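Local coordinates for surface glycan binding protein B (Bacteroides ovatus, PDB 6E57), which binds mixed-linkage beta-glucan as a surface glycan-binding protein that probably serves the use of cereal glucan by this gut symbiont, at residues T75-W79 and D93-N97. Sequence-based numbering, arbitrary orientation.
Sequences TTVTW and DKEIN
Asp93 and Trp79 tie together the two sheets of an N-terminal beta-sandwich domain, consistent with an immunoglobulin-like fold; the contact's centre lies about 36 Å from the centre of the chain. Segment 75-79 belongs to a five-stranded mixed sheet, whereas 93-97 runs from a turn into the outermost strand of a three-stranded antiparallel one. No backbone-to-backbone hydrogen bond joins the two segments; their main chains pair within their own sheets, Thr76 and Thr78 with Glu112 and Glu110, Lys94 and Ile96 with Leu67 and Ile65. Val77 N instead donates to a side chain, Asp93 OD2, at 2.9 Å with an N-H...O angle of 172°, and the N-H arrives nearly along the carboxylate C-O axis. A chi1 of 82°, which sets Asp93 CG between its own backbone N and carbonyl carbon, turns the carboxylate to the strand edge. The other oxygen, OD1, forms a long salt bridge with Lys94 NZ at 3.7 Å. That ammonium, on a chain bent at chi3 and chi4, also gives a weak hydrogen bond to Thr75 OG1, a hydroxyl already bonded to Pro71 O. The indole of Trp79 is buried, and its NE1 finds an acceptor in Asp93 O, 3.2 Å away in the ring plane; the bond is nearly straight, although the position of this carbonyl oxygen is less certain. Leu67, Val86 and Ile109 also touch the indole, placing it between the sheets. Ile96 lies over one face. Ile96 CG2 packs against Trp79 CZ3 and Ile96 CD1 lies near Trp79 CE3, while Ile96 CB makes a CH-pi contact 3.7 Å from the six-membered ring centroid, only 5° off the ring normal.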
loop_
_atom_site.group_PDB
_atom_site.type_symbol
_atom_site.label_atom_id
_atom_site.label_comp_id
_atom_site.label_asym_id
_atom_site.label_seq_id
_atom_site.Cartn_x
_atom_site.Cartn_y
_atom_site.Cartn_z
ATOM N N THR A 75 -4.201 -41.158 13.409
ATOM C CA THR A 75 -3.736 -39.840 12.952
ATOM C C THR A 75 -3.552 -38.899 14.147
ATOM O O THR A 75 -4.359 -38.898 15.075
ATOM C CB THR A 75 -4.699 -39.217 11.931
ATOM O OG1 THR A 75 -6.013 -39.192 12.495
ATOM C CG2 THR A 75 -4.718 -39.962 10.615
ATOM N N THR A 76 -2.471 -38.108 14.096
ATOM C CA THR A 76 -2.225 -36.986 15.003
ATOM C C THR A 76 -2.159 -35.696 14.175
ATOM O O THR A 76 -1.524 -35.668 13.116
ATOM C CB THR A 76 -0.939 -37.194 15.812
ATOM O OG1 THR A 76 -1.063 -38.422 16.532
ATOM C CG2 THR A 76 -0.657 -36.065 16.781
ATOM N N VAL A 77 -2.817 -34.637 14.662
ATOM C CA VAL A 77 -2.845 -33.355 13.967
ATOM C C VAL A 77 -2.232 -32.284 14.880
ATOM O O VAL A 77 -2.529 -32.222 16.076
ATOM C CB VAL A 77 -4.270 -32.987 13.501
ATOM C CG1 VAL A 77 -5.054 -34.214 13.057
ATOM C CG2 VAL A 77 -5.053 -32.224 14.552
ATOM N N THR A 78 -1.364 -31.452 14.293
ATOM C CA THR A 78 -0.707 -30.348 14.978
ATOM C C THR A 78 -1.170 -29.026 14.353
ATOM O O THR A 78 -1.353 -28.931 13.137
ATOM C CB THR A 78 0.818 -30.497 14.922
ATOM O OG1 THR A 78 1.155 -31.820 15.334
ATOM C CG2 THR A 78 1.539 -29.507 15.809
ATOM N N TRP A 79 -1.355 -28.011 15.201
ATOM C CA TRP A 79 -1.800 -26.695 14.773
ATOM C C TRP A 79 -0.659 -25.686 14.959
ATOM O O TRP A 79 0.074 -25.744 15.949
ATOM C CB TRP A 79 -3.062 -26.280 15.543
ATOM C CG TRP A 79 -4.154 -27.306 15.534
ATOM C CD1 TRP A 79 -4.222 -28.438 16.294
ATOM C CD2 TRP A 79 -5.352 -27.290 14.737
ATOM N NE1 TRP A 79 -5.371 -29.128 16.022
ATOM C CE2 TRP A 79 -6.086 -28.449 15.071
ATOM C CE3 TRP A 79 -5.874 -26.419 13.777
ATOM C CZ2 TRP A 79 -7.309 -28.754 14.478
ATOM C CZ3 TRP A 79 -7.085 -26.720 13.192
ATOM C CH2 TRP A 79 -7.790 -27.873 13.538
ATOM N N ASP A 93 -7.515 -33.835 19.922
ATOM C CA ASP A 93 -6.388 -33.170 19.267
ATOM C C ASP A 93 -6.782 -32.678 17.866
ATOM O O ASP A 93 -5.984 -32.011 17.226
ATOM C CB ASP A 93 -5.168 -34.088 19.167
ATOM C CG ASP A 93 -5.209 -35.056 17.995
ATOM O OD1 ASP A 93 -6.005 -36.014 18.054
ATOM O OD2 ASP A 93 -4.450 -34.838 17.028
ATOM N N LYS A 94 -7.994 -33.003 17.397
ATOM C CA LYS A 94 -8.424 -32.644 16.037
ATOM C C LYS A 94 -9.621 -31.682 16.082
ATOM O O LYS A 94 -10.357 -31.553 15.102
ATOM C CB LYS A 94 -8.709 -33.905 15.213
ATOM C CG LYS A 94 -9.366 -35.060 15.958
ATOM C CD LYS A 94 -9.844 -36.174 15.047
ATOM C CE LYS A 94 -8.774 -36.697 14.109
ATOM N NZ LYS A 94 -7.540 -37.090 14.832
ATOM N N GLU A 95 -9.787 -30.993 17.215
ATOM C CA GLU A 95 -10.629 -29.804 17.321
ATOM C C GLU A 95 -9.810 -28.719 18.024
ATOM O O GLU A 95 -9.327 -28.935 19.131
ATOM C CB GLU A 95 -11.921 -30.109 18.088
ATOM C CG GLU A 95 -12.883 -28.929 18.169
ATOM C CD GLU A 95 -14.102 -29.119 19.061
ATOM O OE1 GLU A 95 -14.038 -29.943 19.999
ATOM O OE2 GLU A 95 -15.116 -28.428 18.824
ATOM N N ILE A 96 -9.643 -27.567 17.365
ATOM C CA ILE A 96 -8.963 -26.426 17.969
ATOM C C ILE A 96 -10.013 -25.508 18.601
ATOM O O ILE A 96 -11.100 -25.319 18.055
ATOM C CB ILE A 96 -8.075 -25.670 16.959
ATOM C CG1 ILE A 96 -7.109 -24.723 17.677
ATOM C CG2 ILE A 96 -8.909 -24.942 15.916
ATOM C CD1 ILE A 96 -6.086 -24.074 16.773
ATOM N N ASN A 97 -9.658 -24.973 19.771
ATOM C CA ASN A 97 -10.396 -23.922 20.456
ATOM C C ASN A 97 -9.376 -22.913 20.993
ATOM O O ASN A 97 -8.641 -23.221 21.933
ATOM C CB ASN A 97 -11.277 -24.477 21.579
ATOM C CG ASN A 97 -11.909 -23.388 22.422
ATOM O OD1 ASN A 97 -12.411 -22.399 21.892
ATOM N ND2 ASN A 97 -11.878 -23.551 23.733
#